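Local coordinates for protein succinate dehydrogenase subunit A (Mycolicibacterium smegmatis MC2 51, PDB 6LUM) that probably oxidises succinate to fumarate with a bound FAD, as the flavoprotein subunit of a membrane-associated succinate dehydrogenase complex, at residues D[523-535]-D[541-553]. Residues are numbered along the deposited sequence; the frame is centred on the assembly and turned at random.
Sequences VGALNRKESRGGH and PNRDDTNYMRHTM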
loop_
_atom_site.group_PDB
_atom_site.type_symbol
_atom_site.label_atom_id
_atom_site.label_comp_id
_atom_site.label_asym_id
_atom_site.label_seq_id
_atom_site.Cartn_x
_atom_site.Cartn_y
_atom_site.Cartn_z
ATOM N N VAL D 523 31.293 -4.481 50.766
ATOM C CA VAL D 523 32.582 -3.803 50.922
ATOM C C VAL D 523 32.427 -2.297 50.747
ATOM O O VAL D 523 33.075 -1.512 51.448
ATOM C CB VAL D 523 33.644 -4.375 49.968
ATOM C CG1 VAL D 523 34.020 -5.767 50.380
ATOM C CG2 VAL D 523 33.173 -4.345 48.549
ATOM N N GLY D 524 31.556 -1.860 49.836
ATOM C CA GLY D 524 31.297 -0.435 49.732
ATOM C C GLY D 524 30.701 0.142 51.002
ATOM O O GLY D 524 31.152 1.178 51.506
ATOM N N ALA D 525 29.676 -0.523 51.542
ATOM C CA ALA D 525 29.027 -0.043 52.754
ATOM C C ALA D 525 29.929 -0.125 53.968
ATOM O O ALA D 525 29.714 0.611 54.932
ATOM C CB ALA D 525 27.752 -0.833 53.016
ATOM N N LEU D 526 30.914 -1.016 53.960
ATOM C CA LEU D 526 31.878 -1.055 55.048
ATOM C C LEU D 526 32.930 0.026 54.890
ATOM O O LEU D 526 33.504 0.483 55.880
ATOM C CB LEU D 526 32.532 -2.431 55.109
ATOM C CG LEU D 526 33.424 -2.746 56.298
ATOM C CD1 LEU D 526 32.737 -2.354 57.574
ATOM C CD2 LEU D 526 33.743 -4.219 56.300
ATOM N N ASN D 527 33.195 0.439 53.654
ATOM C CA ASN D 527 34.128 1.533 53.423
ATOM C C ASN D 527 33.538 2.868 53.855
ATOM O O ASN D 527 34.173 3.623 54.594
ATOM C CB ASN D 527 34.519 1.571 51.949
ATOM C CG ASN D 527 35.443 2.710 51.623
ATOM O OD1 ASN D 527 36.125 3.248 52.492
ATOM N ND2 ASN D 527 35.473 3.090 50.358
ATOM N N ARG D 528 32.328 3.182 53.399
ATOM C CA ARG D 528 31.758 4.507 53.643
ATOM C C ARG D 528 31.339 4.641 55.103
ATOM O O ARG D 528 30.303 4.125 55.513
ATOM C CB ARG D 528 30.577 4.756 52.717
ATOM C CG ARG D 528 30.094 6.176 52.754
ATOM C CD ARG D 528 28.937 6.411 51.825
ATOM N NE ARG D 528 29.358 6.439 50.435
ATOM C CZ ARG D 528 29.902 7.493 49.845
ATOM N NH1 ARG D 528 30.097 8.603 50.530
ATOM N NH2 ARG D 528 30.252 7.435 48.574
ATOM N N LYS D 529 32.131 5.363 55.889
ATOM C CA LYS D 529 31.871 5.542 57.319
ATOM C C LYS D 529 31.118 6.843 57.582
ATOM O O LYS D 529 31.607 7.751 58.248
ATOM C CB LYS D 529 33.179 5.518 58.100
ATOM C CG LYS D 529 34.171 4.481 57.649
ATOM C CD LYS D 529 35.435 4.560 58.477
ATOM C CE LYS D 529 36.358 3.404 58.172
ATOM N NZ LYS D 529 35.672 2.102 58.364
ATOM N N GLU D 530 29.901 6.925 57.062
ATOM C CA GLU D 530 29.049 8.085 57.279
ATOM C C GLU D 530 27.602 7.618 57.219
ATOM O O GLU D 530 27.322 6.419 57.228
ATOM C CB GLU D 530 29.342 9.180 56.250
ATOM C CG GLU D 530 28.913 8.819 54.854
ATOM C CD GLU D 530 28.913 10.002 53.930
ATOM O OE1 GLU D 530 29.339 11.087 54.360
ATOM O OE2 GLU D 530 28.488 9.851 52.770
ATOM N N SER D 531 26.674 8.566 57.160
ATOM C CA SER D 531 25.254 8.231 57.080
ATOM C C SER D 531 24.594 9.193 56.100
ATOM O O SER D 531 24.073 10.235 56.499
ATOM C CB SER D 531 24.615 8.303 58.452
ATOM O OG SER D 531 25.242 7.397 59.333
ATOM N N ARG D 532 24.580 8.823 54.828
ATOM C CA ARG D 532 24.058 9.686 53.781
ATOM C C ARG D 532 22.986 8.948 53.002
ATOM O O ARG D 532 23.247 7.877 52.451
ATOM C CB ARG D 532 25.172 10.144 52.846
ATOM C CG ARG D 532 24.683 10.978 51.685
ATOM C CD ARG D 532 25.793 11.240 50.709
ATOM N NE ARG D 532 26.992 11.670 51.405
ATOM C CZ ARG D 532 27.276 12.937 51.662
ATOM N NH1 ARG D 532 26.447 13.885 51.267
ATOM N NH2 ARG D 532 28.388 13.255 52.305
ATOM N N GLY D 533 21.793 9.520 52.953
ATOM C CA GLY D 533 20.761 8.991 52.078
ATOM C C GLY D 533 20.295 7.621 52.516
ATOM O O GLY D 533 19.899 7.413 53.666
ATOM N N GLY D 534 20.334 6.668 51.584
ATOM C CA GLY D 534 19.892 5.317 51.873
ATOM C C GLY D 534 20.835 4.528 52.751
ATOM O O GLY D 534 20.407 3.569 53.395
ATOM N N HIS D 535 22.104 4.911 52.796
ATOM C CA HIS D 535 23.107 4.201 53.576
ATOM C C HIS D 535 23.200 4.839 54.954
ATOM O O HIS D 535 23.733 5.938 55.099
ATOM C CB HIS D 535 24.450 4.233 52.857
ATOM C CG HIS D 535 25.608 3.849 53.715
ATOM N ND1 HIS D 535 26.341 4.768 54.426
ATOM C CD2 HIS D 535 26.165 2.647 53.971
ATOM C CE1 HIS D 535 27.295 4.149 55.092
ATOM N NE2 HIS D 535 27.211 2.859 54.834
ATOM N N PRO D 541 26.726 8.083 62.837
ATOM C CA PRO D 541 25.403 8.579 62.431
ATOM C C PRO D 541 25.364 10.086 62.187
ATOM O O PRO D 541 24.596 10.817 62.816
ATOM C CB PRO D 541 24.535 8.168 63.622
ATOM C CG PRO D 541 25.462 8.313 64.794
ATOM C CD PRO D 541 26.870 8.058 64.301
ATOM N N ASN D 542 26.192 10.563 61.261
ATOM C CA ASN D 542 26.124 11.959 60.831
ATOM C C ASN D 542 26.906 12.133 59.541
ATOM O O ASN D 542 28.003 11.586 59.398
ATOM C CB ASN D 542 26.633 12.912 61.919
ATOM C CG ASN D 542 28.031 12.583 62.389
ATOM O OD1 ASN D 542 28.677 11.667 61.888
ATOM N ND2 ASN D 542 28.509 13.341 63.366
ATOM N N ARG D 543 26.341 12.886 58.607
ATOM C CA ARG D 543 26.932 13.037 57.285
ATOM C C ARG D 543 28.280 13.745 57.368
ATOM O O ARG D 543 28.406 14.788 58.014
ATOM C CB ARG D 543 25.968 13.809 56.391
ATOM C CG ARG D 543 26.367 13.879 54.949
ATOM C CD ARG D 543 25.287 14.566 54.144
ATOM N NE ARG D 543 25.082 15.937 54.590
ATOM C CZ ARG D 543 24.130 16.744 54.134
ATOM N NH1 ARG D 543 23.288 16.329 53.203
ATOM N NH2 ARG D 543 24.027 17.971 54.611
ATOM N N ASP D 544 29.289 13.168 56.716
ATOM C CA ASP D 544 30.640 13.730 56.681
ATOM C C ASP D 544 30.880 14.324 55.297
ATOM O O ASP D 544 31.345 13.662 54.375
ATOM C CB ASP D 544 31.672 12.661 57.024
ATOM C CG ASP D 544 32.986 13.247 57.493
ATOM O OD1 ASP D 544 33.054 14.476 57.690
ATOM O OD2 ASP D 544 33.952 12.478 57.662
ATOM N N ASP D 545 30.567 15.607 55.164
ATOM C CA ASP D 545 30.639 16.291 53.880
ATOM C C ASP D 545 32.062 16.607 53.449
ATOM O O ASP D 545 32.261 17.071 52.324
ATOM C CB ASP D 545 29.827 17.587 53.937
ATOM C CG ASP D 545 28.338 17.342 53.877
ATOM O OD1 ASP D 545 27.920 16.390 53.192
ATOM O OD2 ASP D 545 27.581 18.097 54.519
ATOM N N THR D 546 33.051 16.365 54.303
ATOM C CA THR D 546 34.429 16.720 53.998
ATOM C C THR D 546 35.266 15.539 53.540
ATOM O O THR D 546 36.221 15.726 52.781
ATOM C CB THR D 546 35.099 17.351 55.222
ATOM O OG1 THR D 546 35.583 16.315 56.084
ATOM C CG2 THR D 546 34.106 18.210 55.986
ATOM N N ASN D 547 34.934 14.331 53.982
ATOM C CA ASN D 547 35.705 13.149 53.642
ATOM C C ASN D 547 35.001 12.210 52.681
ATOM O O ASN D 547 35.675 11.496 51.941
ATOM C CB ASN D 547 36.065 12.370 54.913
ATOM C CG ASN D 547 37.430 11.722 54.833
ATOM O OD1 ASN D 547 37.872 11.305 53.764
ATOM N ND2 ASN D 547 38.109 11.635 55.970
ATOM N N TYR D 548 33.673 12.192 52.662
ATOM C CA TYR D 548 32.929 11.183 51.925
ATOM C C TYR D 548 31.900 11.791 50.987
ATOM O O TYR D 548 30.843 11.210 50.756
ATOM C CB TYR D 548 32.247 10.208 52.878
ATOM C CG TYR D 548 33.205 9.319 53.618
ATOM C CD1 TYR D 548 33.959 8.375 52.945
ATOM C CD2 TYR D 548 33.359 9.428 54.987
ATOM C CE1 TYR D 548 34.838 7.573 53.612
ATOM C CE2 TYR D 548 34.236 8.627 55.661
ATOM C CZ TYR D 548 34.974 7.703 54.968
ATOM O OH TYR D 548 35.853 6.897 55.644
ATOM N N MET D 549 32.176 12.961 50.428
ATOM C CA MET D 549 31.306 13.455 49.364
ATOM C C MET D 549 31.875 13.108 47.995
ATOM O O MET D 549 32.173 13.969 47.171
ATOM C CB MET D 549 31.071 14.952 49.506
ATOM C CG MET D 549 30.022 15.486 48.540
ATOM S SD MET D 549 29.593 17.213 48.782
ATOM C CE MET D 549 28.575 17.068 50.240
ATOM N N ARG D 550 32.046 11.813 47.760
ATOM C CA ARG D 550 32.527 11.312 46.486
ATOM C C ARG D 550 31.839 9.989 46.195
ATOM O O ARG D 550 31.434 9.268 47.106
ATOM C CB ARG D 550 34.046 11.126 46.490
ATOM C CG ARG D 550 34.831 12.405 46.658
ATOM C CD ARG D 550 36.221 12.140 47.189
ATOM N NE ARG D 550 36.187 11.374 48.427
ATOM C CZ ARG D 550 37.258 11.104 49.161
ATOM N NH1 ARG D 550 38.448 11.543 48.780
ATOM N NH2 ARG D 550 37.141 10.398 50.276
ATOM N N HIS D 551 31.704 9.679 44.914
ATOM C CA HIS D 551 31.214 8.373 44.521
ATOM C C HIS D 551 32.284 7.331 44.790
ATOM O O HIS D 551 33.474 7.583 44.593
ATOM C CB HIS D 551 30.845 8.357 43.043
ATOM C CG HIS D 551 29.721 9.274 42.684
ATOM N ND1 HIS D 551 28.462 9.161 43.231
ATOM C CD2 HIS D 551 29.660 10.308 41.816
ATOM C CE1 HIS D 551 27.678 10.092 42.722
ATOM N NE2 HIS D 551 28.380 10.801 41.860
ATOM N N THR D 552 31.863 6.162 45.250
ATOM C CA THR D 552 32.760 5.032 45.417
ATOM C C THR D 552 32.748 4.204 44.148
ATOM O O THR D 552 31.687 3.950 43.580
ATOM C CB THR D 552 32.324 4.168 46.598
ATOM O OG1 THR D 552 32.359 4.942 47.802
ATOM C CG2 THR D 552 33.238 2.980 46.748
ATOM N N MET D 553 33.923 3.784 43.695
ATOM C CA MET D 553 34.035 2.945 42.513
ATOM C C MET D 553 34.802 1.688 42.879
ATOM O O MET D 553 35.815 1.757 43.575
ATOM C CB MET D 553 34.718 3.695 41.375
ATOM C CG MET D 553 33.982 4.953 40.992
ATOM S SD MET D 553 34.506 5.644 39.429
ATOM C CE MET D 553 33.851 4.432 38.311
#
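The R528 guanidinium meets the backbone carbonyls of R550 and Y548 in its own plane. R528 NH2 donates to R550 O at 2.6 Å, nearly straight. R528 NH1 donates to Y548 O at 2.7 Å, more bent. The R528 chain runs extended and then turns at chi3 (-74°), which brings the guanidinium to these two carbonyls. Its NE pairs with E238. E530 OE1 accepts the backbone N of D544 at 3.1 Å, on its anti side. S531 OG bonds outside the two segments, to Y540 O.

The charges form a network. R532 grips the E530 carboxylate side-on, with R532 NE to E530 OE2 at 2.7 Å and NH2 to OE1. R528 NH1 reaches OE2 from the opposite face of the carboxylate. R532 NH2 also makes a salt bridge to D545 OD1 at 3.3 Å. R543 lays its aliphatic CG and CD over one face of the R532 guanidinium, and its own charge pairs with D75. A glutamine in place of E530 would probably leave R528 and R532 without the negative charge they share.

Packing is centred on Y548. One face of its ring lies over the backbone N of K529, with K529 CG 3.6 Å from Y548 OH. Y548 CB sits against the E530 carboxylate. S531 OG approaches P541 CA.

Together these contacts tie the loop after helix 503-527 to the loop leading into strand 550-556. The result is a partly buried salt-bridge network of arginines with E530 and D545, in the C-terminal region of the fumarate reductase/succinate dehydrogenase flavoprotein family.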